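Local atomic coordinates of proximal thread matrix protein 1 (Mytilus galloprovincialis, PDB entry 4CN9), a protein that probably binds collagen in the extracellular matrix of the mussel byssus through two von Willebrand factor type A domains, and carries zinc, including at a MIDAS motif. Residues 183-186 / 187-191; 341-344 / 345-348; 423-426 / 427-430; 204-208 / 209-213. All blocks are in the same frame, centred on the assembly; numbering follows the deposited sequence.

Interaction 1 of 4, residues 183-186 / 187-191; sequences PQHE and AHKLK
Lys189 reaches back one turn of helix 183-192, and its side chain crosses that of His185 at a slant. CB lies 3.9 Å from both His185 O and Glu186 O. CG, anti to the carbonyl carbon (chi1 -66°), comes nearest to His185 O at 3.5 Å and sits over one face of the imidazole. From there the chain is fully extended: CD is 4.0 Å from His185 NE2, while CE is modelled only 3.0 Å from the same atom, a value short enough to be doubtful in detail. NZ ends 3.4 Å from His185 NE2, with an angle that excludes a hydrogen bond. Instead it donates to a water at 2.7 Å, and that water in turn donates to Glu186 OE2 at 3.2 Å. The direct separation of Lys189 NZ and Glu186 OE2, 4.5 Å, is beyond a salt bridge. The other carboxylate oxygen of Glu186 has its strong partner in Arg150 of helix 142-153. Beneath the side chains, four backbone bonds run from residues 187-190 to carbonyls 183-186. This is ordinary i to i+4 alpha-helical pairing, on the crossover helix of the beta-alpha-beta unit joining strands 166-173 and 195-202 in the first von Willebrand factor type A domain.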
# COMPACT_ATOMS: atom_id res chain seq x y z
N PRO A 183 -8.81 7.46 -12.70
CA PRO A 183 -8.05 7.63 -11.45
C PRO A 183 -7.02 6.54 -11.15
O PRO A 183 -5.97 6.85 -10.60
CB PRO A 183 -9.14 7.65 -10.37
CG PRO A 183 -10.29 6.93 -10.98
CD PRO A 183 -10.24 7.26 -12.44
N GLN A 184 -7.30 5.29 -11.49
CA GLN A 184 -6.38 4.22 -11.13
C GLN A 184 -5.06 4.42 -11.85
O GLN A 184 -3.98 4.28 -11.27
CB GLN A 184 -6.98 2.86 -11.43
CG GLN A 184 -8.32 2.68 -10.79
CD GLN A 184 -8.25 2.96 -9.31
OE1 GLN A 184 -7.17 2.88 -8.72
NE2 GLN A 184 -9.39 3.31 -8.70
N HIS A 185 -5.16 4.80 -13.12
CA HIS A 185 -3.97 5.03 -13.93
C HIS A 185 -3.16 6.24 -13.45
O HIS A 185 -1.93 6.19 -13.39
CB HIS A 185 -4.38 5.22 -15.38
CG HIS A 185 -3.22 5.35 -16.32
ND1 HIS A 185 -2.28 4.35 -16.48
CD2 HIS A 185 -2.85 6.35 -17.15
CE1 HIS A 185 -1.38 4.74 -17.37
NE2 HIS A 185 -1.71 5.95 -17.79
N GLU A 186 -3.84 7.34 -13.13
CA GLU A 186 -3.14 8.50 -12.58
C GLU A 186 -2.49 8.21 -11.22
O GLU A 186 -1.40 8.71 -10.91
CB GLU A 186 -4.09 9.70 -12.47
CG GLU A 186 -4.64 10.17 -13.81
CD GLU A 186 -3.53 10.51 -14.83
OE1 GLU A 186 -2.44 10.92 -14.41
OE2 GLU A 186 -3.78 10.34 -16.04
N ALA A 187 -3.15 7.40 -10.40
CA ALA A 187 -2.61 7.05 -9.09
C ALA A 187 -1.35 6.19 -9.25
O ALA A 187 -0.38 6.33 -8.50
CB ALA A 187 -3.66 6.30 -8.26
N HIS A 188 -1.37 5.30 -10.24
CA HIS A 188 -0.20 4.48 -10.57
C HIS A 188 1.01 5.34 -10.95
O HIS A 188 2.10 5.17 -10.43
CB HIS A 188 -0.55 3.52 -11.71
CG HIS A 188 0.62 2.75 -12.24
ND1 HIS A 188 1.10 1.61 -11.62
CD2 HIS A 188 1.41 2.95 -13.32
CE1 HIS A 188 2.13 1.15 -12.30
NE2 HIS A 188 2.35 1.95 -13.33
N LYS A 189 0.81 6.30 -11.85
CA LYS A 189 1.92 7.17 -12.26
C LYS A 189 2.43 8.00 -11.09
O LYS A 189 3.63 8.21 -10.91
CB LYS A 189 1.48 8.09 -13.39
CG LYS A 189 1.14 7.39 -14.69
CD LYS A 189 0.70 8.44 -15.71
CE LYS A 189 0.42 7.86 -17.06
NZ LYS A 189 -0.05 8.92 -18.02
N LEU A 190 1.51 8.47 -10.26
CA LEU A 190 1.91 9.30 -9.14
C LEU A 190 2.77 8.50 -8.16
O LEU A 190 3.87 8.92 -7.77
CB LEU A 190 0.66 9.87 -8.45
CG LEU A 190 0.87 10.86 -7.31
CD1 LEU A 190 1.70 12.07 -7.75
CD2 LEU A 190 -0.50 11.30 -6.77
N LYS A 191 2.30 7.32 -7.80
CA LYS A 191 3.02 6.50 -6.83
C LYS A 191 4.35 6.01 -7.42
O LYS A 191 5.31 5.81 -6.69
CB LYS A 191 2.14 5.33 -6.35
CG LYS A 191 0.96 5.79 -5.49
CD LYS A 191 0.09 4.62 -4.95
CE LYS A 191 -0.73 3.97 -6.04
NZ LYS A 191 -1.58 2.85 -5.56
O HOH W 1 -1.51 11.22 -18.18

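Interaction 2 of 4, residues 341-344 / 345-348; sequences GLEN and ARLE
Glu343 meets Leu347, and Asn344 meets Glu348, each pair one helical turn apart. Apolar contact belongs to the first pair. Glu343 CG lies opposite the backbone N (chi1 177°) and beside the carbonyl carbon, which directs it to Leu347 CD1 at 3.6 Å. The two side chains run at a slant to each other, so it is the methylene part of the glutamate that packs on the leucine; its OE2 comes to 3.7 Å from the same methyl. The other branch of the leucine turns to the arginine: Leu347 CD2 stands 3.5 Å above one face of the Arg346 guanidinium, offset toward its rim.

Charged groups add little between the segments. Glu343 OE2 and Arg346 NH2 are 5.4 Å apart, too far for a salt bridge, and Arg346 instead pairs with Glu382 of helix 379-388. Leu342 packs against Leu386 of that helix, while Asn344 touches strand 306-310; helix 338-349 thus belongs to the helical layer that flanks the central sheet of the second von Willebrand factor type A domain.

A water carries the polar contact of the second pair. Asn344 ND2 donates to it at 3.0 Å, and it donates to Glu348 OE1 at 3.2 Å. The amide and carboxylate planes are 69° apart; Asn344 ND2 and Glu348 OE1 are themselves 3.8 Å apart, and the water bridges them.

Backbone bonds of the i to i+4 kind link all four residue pairs. Leu347 N to Glu343 O is 2.8 Å and lies nearly along the C=O axis, whereas the other three donors are tilted from their carbonyl planes. Residues 345-348 also take part in a wider, pi-type turn.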
# COMPACT_ATOMS: atom_id res chain seq x y z
N GLY A 341 -3.90 -21.71 3.15
CA GLY A 341 -2.51 -21.28 3.08
C GLY A 341 -2.25 -20.02 3.88
O GLY A 341 -1.29 -19.93 4.66
N LEU A 342 -3.10 -19.02 3.68
CA LEU A 342 -2.99 -17.76 4.40
C LEU A 342 -3.26 -17.92 5.90
O LEU A 342 -2.54 -17.34 6.72
CB LEU A 342 -3.95 -16.73 3.79
CG LEU A 342 -3.58 -16.22 2.39
CD1 LEU A 342 -4.71 -15.43 1.80
CD2 LEU A 342 -2.30 -15.38 2.41
N GLU A 343 -4.30 -18.69 6.26
CA GLU A 343 -4.58 -19.00 7.67
C GLU A 343 -3.37 -19.66 8.34
O GLU A 343 -2.97 -19.30 9.45
CB GLU A 343 -5.80 -19.93 7.80
CG GLU A 343 -6.10 -20.35 9.24
CD GLU A 343 -6.72 -21.76 9.36
OE1 GLU A 343 -6.45 -22.67 8.53
OE2 GLU A 343 -7.49 -21.98 10.31
N ASN A 344 -2.78 -20.64 7.66
CA ASN A 344 -1.64 -21.34 8.19
C ASN A 344 -0.45 -20.38 8.43
O ASN A 344 0.21 -20.45 9.46
CB ASN A 344 -1.25 -22.49 7.24
CG ASN A 344 -0.23 -23.43 7.85
OD1 ASN A 344 0.94 -23.08 8.02
ND2 ASN A 344 -0.66 -24.64 8.15
N ALA A 345 -0.21 -19.47 7.49
CA ALA A 345 0.87 -18.51 7.66
C ALA A 345 0.57 -17.68 8.91
O ALA A 345 1.45 -17.40 9.72
CB ALA A 345 1.00 -17.62 6.44
N ARG A 346 -0.70 -17.30 9.06
CA ARG A 346 -1.10 -16.44 10.17
C ARG A 346 -0.97 -17.12 11.53
O ARG A 346 -0.47 -16.52 12.49
CB ARG A 346 -2.52 -15.94 9.96
CG ARG A 346 -3.01 -14.99 11.05
CD ARG A 346 -4.36 -14.39 10.70
NE ARG A 346 -5.42 -15.39 10.61
CZ ARG A 346 -6.15 -15.83 11.63
NH1 ARG A 346 -5.95 -15.35 12.86
NH2 ARG A 346 -7.08 -16.75 11.43
N LEU A 347 -1.39 -18.38 11.60
CA LEU A 347 -1.44 -19.09 12.87
C LEU A 347 -0.15 -19.83 13.20
O LEU A 347 0.17 -20.02 14.38
CB LEU A 347 -2.63 -20.05 12.88
CG LEU A 347 -4.00 -19.40 12.75
CD1 LEU A 347 -5.11 -20.46 12.75
CD2 LEU A 347 -4.25 -18.37 13.87
N GLU A 348 0.59 -20.26 12.19
CA GLU A 348 1.75 -21.13 12.42
C GLU A 348 3.12 -20.58 12.03
O GLU A 348 4.13 -21.14 12.42
CB GLU A 348 1.54 -22.45 11.69
CG GLU A 348 0.37 -23.21 12.22
CD GLU A 348 0.61 -24.69 12.24
OE1 GLU A 348 1.31 -25.18 11.34
OE2 GLU A 348 0.10 -25.36 13.17
O HOH W 2 0.64 -27.22 8.93

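Interaction 3 of 4, residues 423-426 / 427-430; sequences FDKL and SKIM
The flat groups joining Lys425 to Lys428 and Leu426 to Ile429 are two peptide carbonyls, each approached over its face. Lys428 N donates to Lys425 O at 3.0 Å from a position 60° out of the carbonyl plane, and Ile429 N donates to Leu426 O at 3.1 Å from 55° out. Neither donor uses a lone pair. Such steep approaches follow from the spacing of the bonds, which span three residues and not four.

The same carbonyl oxygens also carry side-chain contacts. Lys428 CB sits 3.2 Å from Lys425 O. Ile429 CG1 is 3.3 Å from Leu426 O, because chi1 of 69° places this branch between the backbone N and the carbonyl carbon. Beyond it, Ile429 CD1 meets Leu426 CD2 at 3.9 Å, the two side chains lying side by side and pointing the same way. Both are buried: Leu426 also touches Phe279 and Val398, and Ile429 touches Ile396 and Phe418.

On the exposed flank the lysines run at an angle to one another, and only their methylenes approach, Lys425 CE to Lys428 CE at 4.2 Å. Their ammonium groups remain 5.8 Å apart between the NZ atoms, a separation that should ease the like-charge repulsion. Lys428, bent at both chi3 and chi4, turns NZ back to a weak bond with Thr419 O of strand 417-420.

With Leu426 N to Phe423 O and Met430 N to Ser427 O, the i to i+3 bonds form a run of successive turns. It leads from strand 417-420 at the sheet edge into helix 430-437, in the second von Willebrand factor type A domain.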
# COMPACT_ATOMS: atom_id res chain seq x y z
N PHE A 423 4.62 -20.57 -16.37
CA PHE A 423 5.67 -20.65 -15.37
C PHE A 423 7.03 -20.22 -15.93
O PHE A 423 7.86 -19.69 -15.21
CB PHE A 423 5.71 -22.06 -14.79
CG PHE A 423 4.55 -22.36 -13.87
CD1 PHE A 423 3.34 -22.81 -14.37
CD2 PHE A 423 4.67 -22.16 -12.50
CE1 PHE A 423 2.27 -23.07 -13.52
CE2 PHE A 423 3.61 -22.41 -11.65
CZ PHE A 423 2.42 -22.87 -12.16
N ASP A 424 7.23 -20.41 -17.24
CA ASP A 424 8.46 -19.96 -17.88
C ASP A 424 8.58 -18.44 -17.83
O ASP A 424 9.68 -17.90 -17.86
CB ASP A 424 8.48 -20.40 -19.35
CG ASP A 424 8.53 -21.92 -19.52
OD1 ASP A 424 7.47 -22.59 -19.41
OD2 ASP A 424 9.63 -22.43 -19.77
N LYS A 425 7.44 -17.75 -17.76
CA LYS A 425 7.46 -16.28 -17.77
C LYS A 425 7.52 -15.66 -16.38
O LYS A 425 7.42 -14.45 -16.24
CB LYS A 425 6.28 -15.74 -18.57
CG LYS A 425 6.20 -16.33 -19.99
CD LYS A 425 5.73 -15.33 -21.05
CE LYS A 425 4.40 -14.70 -20.70
NZ LYS A 425 3.74 -14.03 -21.87
N LEU A 426 7.72 -16.48 -15.34
CA LEU A 426 7.92 -15.94 -14.00
C LEU A 426 9.12 -15.01 -13.95
O LEU A 426 9.13 -14.05 -13.19
CB LEU A 426 8.04 -17.04 -12.94
CG LEU A 426 6.72 -17.63 -12.43
CD1 LEU A 426 6.98 -18.85 -11.57
CD2 LEU A 426 5.91 -16.59 -11.65
N SER A 427 10.12 -15.26 -14.80
CA SER A 427 11.30 -14.39 -14.86
C SER A 427 10.92 -12.94 -15.19
O SER A 427 11.56 -11.99 -14.73
CB SER A 427 12.26 -14.93 -15.92
OG SER A 427 11.67 -14.86 -17.21
N LYS A 428 9.88 -12.78 -16.00
CA LYS A 428 9.39 -11.46 -16.40
C LYS A 428 8.93 -10.57 -15.23
O LYS A 428 8.92 -9.36 -15.37
CB LYS A 428 8.25 -11.63 -17.41
CG LYS A 428 7.20 -10.52 -17.42
CD LYS A 428 6.09 -10.77 -18.47
CE LYS A 428 4.91 -11.61 -17.92
NZ LYS A 428 3.94 -10.83 -17.07
N ILE A 429 8.54 -11.16 -14.10
CA ILE A 429 8.03 -10.37 -12.97
C ILE A 429 9.00 -10.36 -11.79
O ILE A 429 8.75 -9.70 -10.78
CB ILE A 429 6.65 -10.88 -12.46
CG1 ILE A 429 6.78 -12.24 -11.79
CG2 ILE A 429 5.62 -10.91 -13.59
CD1 ILE A 429 5.47 -12.77 -11.23
N MET A 430 10.10 -11.08 -11.92
CA MET A 430 11.06 -11.26 -10.84
C MET A 430 11.55 -9.95 -10.21
O MET A 430 11.55 -9.81 -8.98
CB MET A 430 12.26 -12.03 -11.39
CG MET A 430 13.46 -12.05 -10.49
SD MET A 430 13.20 -13.31 -9.26
CE MET A 430 13.35 -14.78 -10.32

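Interaction 4 of 4, residues 204-208 / 209-213; sequences QGFVK and TELEQ
Val207 O takes two backbone donors: Leu211 N at 3.2 Å, straight and in the carbonyl plane, and Glu210 N at 3.1 Å, a weak bond bent to 123°. Side chains complete this first shell. Val207 CG2 packs on Glu210 CB at 3.5 Å, and Leu211 CD1 approaches the Phe206 ring at CD1, 3.6 Å away, the two side chains crossing at about a right angle. Lys208 CG is anti to the backbone N (chi1 -171°), and the chain runs out straight past Glu212 OE2; its NZ stays 4.1 Å from that oxygen, beyond a salt bridge.

One shell out, Val207 at the N-cap donates its N-H to a water at 3.0 Å, which donates to Glu210 OE2 at 2.7 Å. The water mediates only the half of a capping box in which the N3 glutamate takes the N-cap N-H; the valine side chain cannot supply the reciprocal bond. Glu210 OE2 is further fixed by the backbone N of Ser177, so the loop that follows strand 166-173 helps set this end of the helix.

The side chain of Phe206 lies about 6 Å from that of Asp174, a ligand of the MIDAS zinc. Phe206 touches Thr223 and Leu211 touches Val221, seating the start of helix 208-214 against edge strand 221-224.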
# COMPACT_ATOMS: atom_id res chain seq x y z
N GLN A 204 -21.38 8.41 2.68
CA GLN A 204 -21.82 7.22 1.96
C GLN A 204 -21.58 7.26 0.45
O GLN A 204 -21.89 6.30 -0.25
CB GLN A 204 -23.31 6.98 2.23
CG GLN A 204 -23.63 6.70 3.70
CD GLN A 204 -22.92 5.46 4.22
OE1 GLN A 204 -23.11 4.35 3.72
NE2 GLN A 204 -22.08 5.65 5.25
N GLY A 205 -21.00 8.35 -0.05
CA GLY A 205 -20.91 8.56 -1.49
C GLY A 205 -19.64 8.09 -2.19
O GLY A 205 -19.62 7.92 -3.41
N PHE A 206 -18.57 7.90 -1.42
CA PHE A 206 -17.32 7.38 -1.97
C PHE A 206 -17.41 5.85 -2.11
O PHE A 206 -18.27 5.21 -1.49
CB PHE A 206 -16.13 7.77 -1.07
CG PHE A 206 -16.03 6.98 0.21
CD1 PHE A 206 -15.33 5.79 0.25
CD2 PHE A 206 -16.65 7.42 1.37
CE1 PHE A 206 -15.24 5.05 1.41
CE2 PHE A 206 -16.57 6.68 2.55
CZ PHE A 206 -15.87 5.51 2.57
N VAL A 207 -16.56 5.26 -2.95
CA VAL A 207 -16.48 3.80 -3.00
C VAL A 207 -15.10 3.29 -2.54
O VAL A 207 -14.03 3.70 -3.04
CB VAL A 207 -16.95 3.19 -4.36
CG1 VAL A 207 -17.80 4.19 -5.15
CG2 VAL A 207 -15.81 2.64 -5.17
N LYS A 208 -15.15 2.41 -1.55
CA LYS A 208 -13.95 2.05 -0.81
C LYS A 208 -12.90 1.37 -1.67
O LYS A 208 -11.70 1.63 -1.53
CB LYS A 208 -14.30 1.18 0.39
CG LYS A 208 -13.12 0.95 1.30
CD LYS A 208 -13.53 0.19 2.55
CE LYS A 208 -12.33 -0.10 3.42
NZ LYS A 208 -12.64 -1.18 4.39
N THR A 209 -13.33 0.51 -2.58
CA THR A 209 -12.38 -0.22 -3.41
C THR A 209 -11.64 0.71 -4.36
O THR A 209 -10.50 0.45 -4.70
CB THR A 209 -13.07 -1.35 -4.20
OG1 THR A 209 -14.26 -0.84 -4.81
CG2 THR A 209 -13.43 -2.49 -3.26
N GLU A 210 -12.30 1.78 -4.79
CA GLU A 210 -11.64 2.79 -5.63
C GLU A 210 -10.55 3.51 -4.84
O GLU A 210 -9.45 3.73 -5.33
CB GLU A 210 -12.67 3.80 -6.16
CG GLU A 210 -12.08 5.10 -6.70
CD GLU A 210 -13.12 5.98 -7.38
OE1 GLU A 210 -13.38 5.75 -8.59
OE2 GLU A 210 -13.68 6.89 -6.72
N LEU A 211 -10.86 3.89 -3.60
CA LEU A 211 -9.86 4.52 -2.75
C LEU A 211 -8.71 3.54 -2.47
O LEU A 211 -7.54 3.93 -2.44
CB LEU A 211 -10.48 5.02 -1.46
CG LEU A 211 -11.53 6.14 -1.62
CD1 LEU A 211 -11.89 6.73 -0.25
CD2 LEU A 211 -11.08 7.23 -2.60
N GLU A 212 -9.05 2.27 -2.28
CA GLU A 212 -8.04 1.24 -2.04
C GLU A 212 -7.07 1.06 -3.21
O GLU A 212 -5.91 0.71 -3.01
CB GLU A 212 -8.70 -0.10 -1.70
CG GLU A 212 -9.16 -0.19 -0.26
CD GLU A 212 -9.97 -1.44 0.02
OE1 GLU A 212 -10.43 -2.10 -0.94
OE2 GLU A 212 -10.15 -1.75 1.22
N GLN A 213 -7.55 1.28 -4.42
CA GLN A 213 -6.70 1.19 -5.61
C GLN A 213 -5.77 2.41 -5.70
O GLN A 213 -4.64 2.29 -6.15
CB GLN A 213 -7.54 1.14 -6.88
CG GLN A 213 -8.48 -0.04 -7.03
CD GLN A 213 -9.16 -0.07 -8.40
OE1 GLN A 213 -10.04 0.75 -8.69
NE2 GLN A 213 -8.74 -1.00 -9.25
O HOH W 3 -14.53 7.06 -4.17

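Along the chain, interaction 1 comes first, then interaction 4, interaction 2 and interaction 3. Each joins consecutive residues, so each closes just a turn or two of backbone; none encloses a long loop, and none nests in or crosses another. Interactions 1 and 4 lie in the first von Willebrand factor type A domain, before and after strand 195-202 in the chain, and they touch: Lys191 NZ probably bonds to Gln213 O at 3.2 Å, tying helix 183-192 to helix 208-214. In the second domain, interaction 2 lies within helix 338-349 and interaction 3 in the connection from strand 417-420 to helix 430-437, centres 26 Å apart. Neither touches the first-domain pair; nearest atoms are at least about 13 Å away.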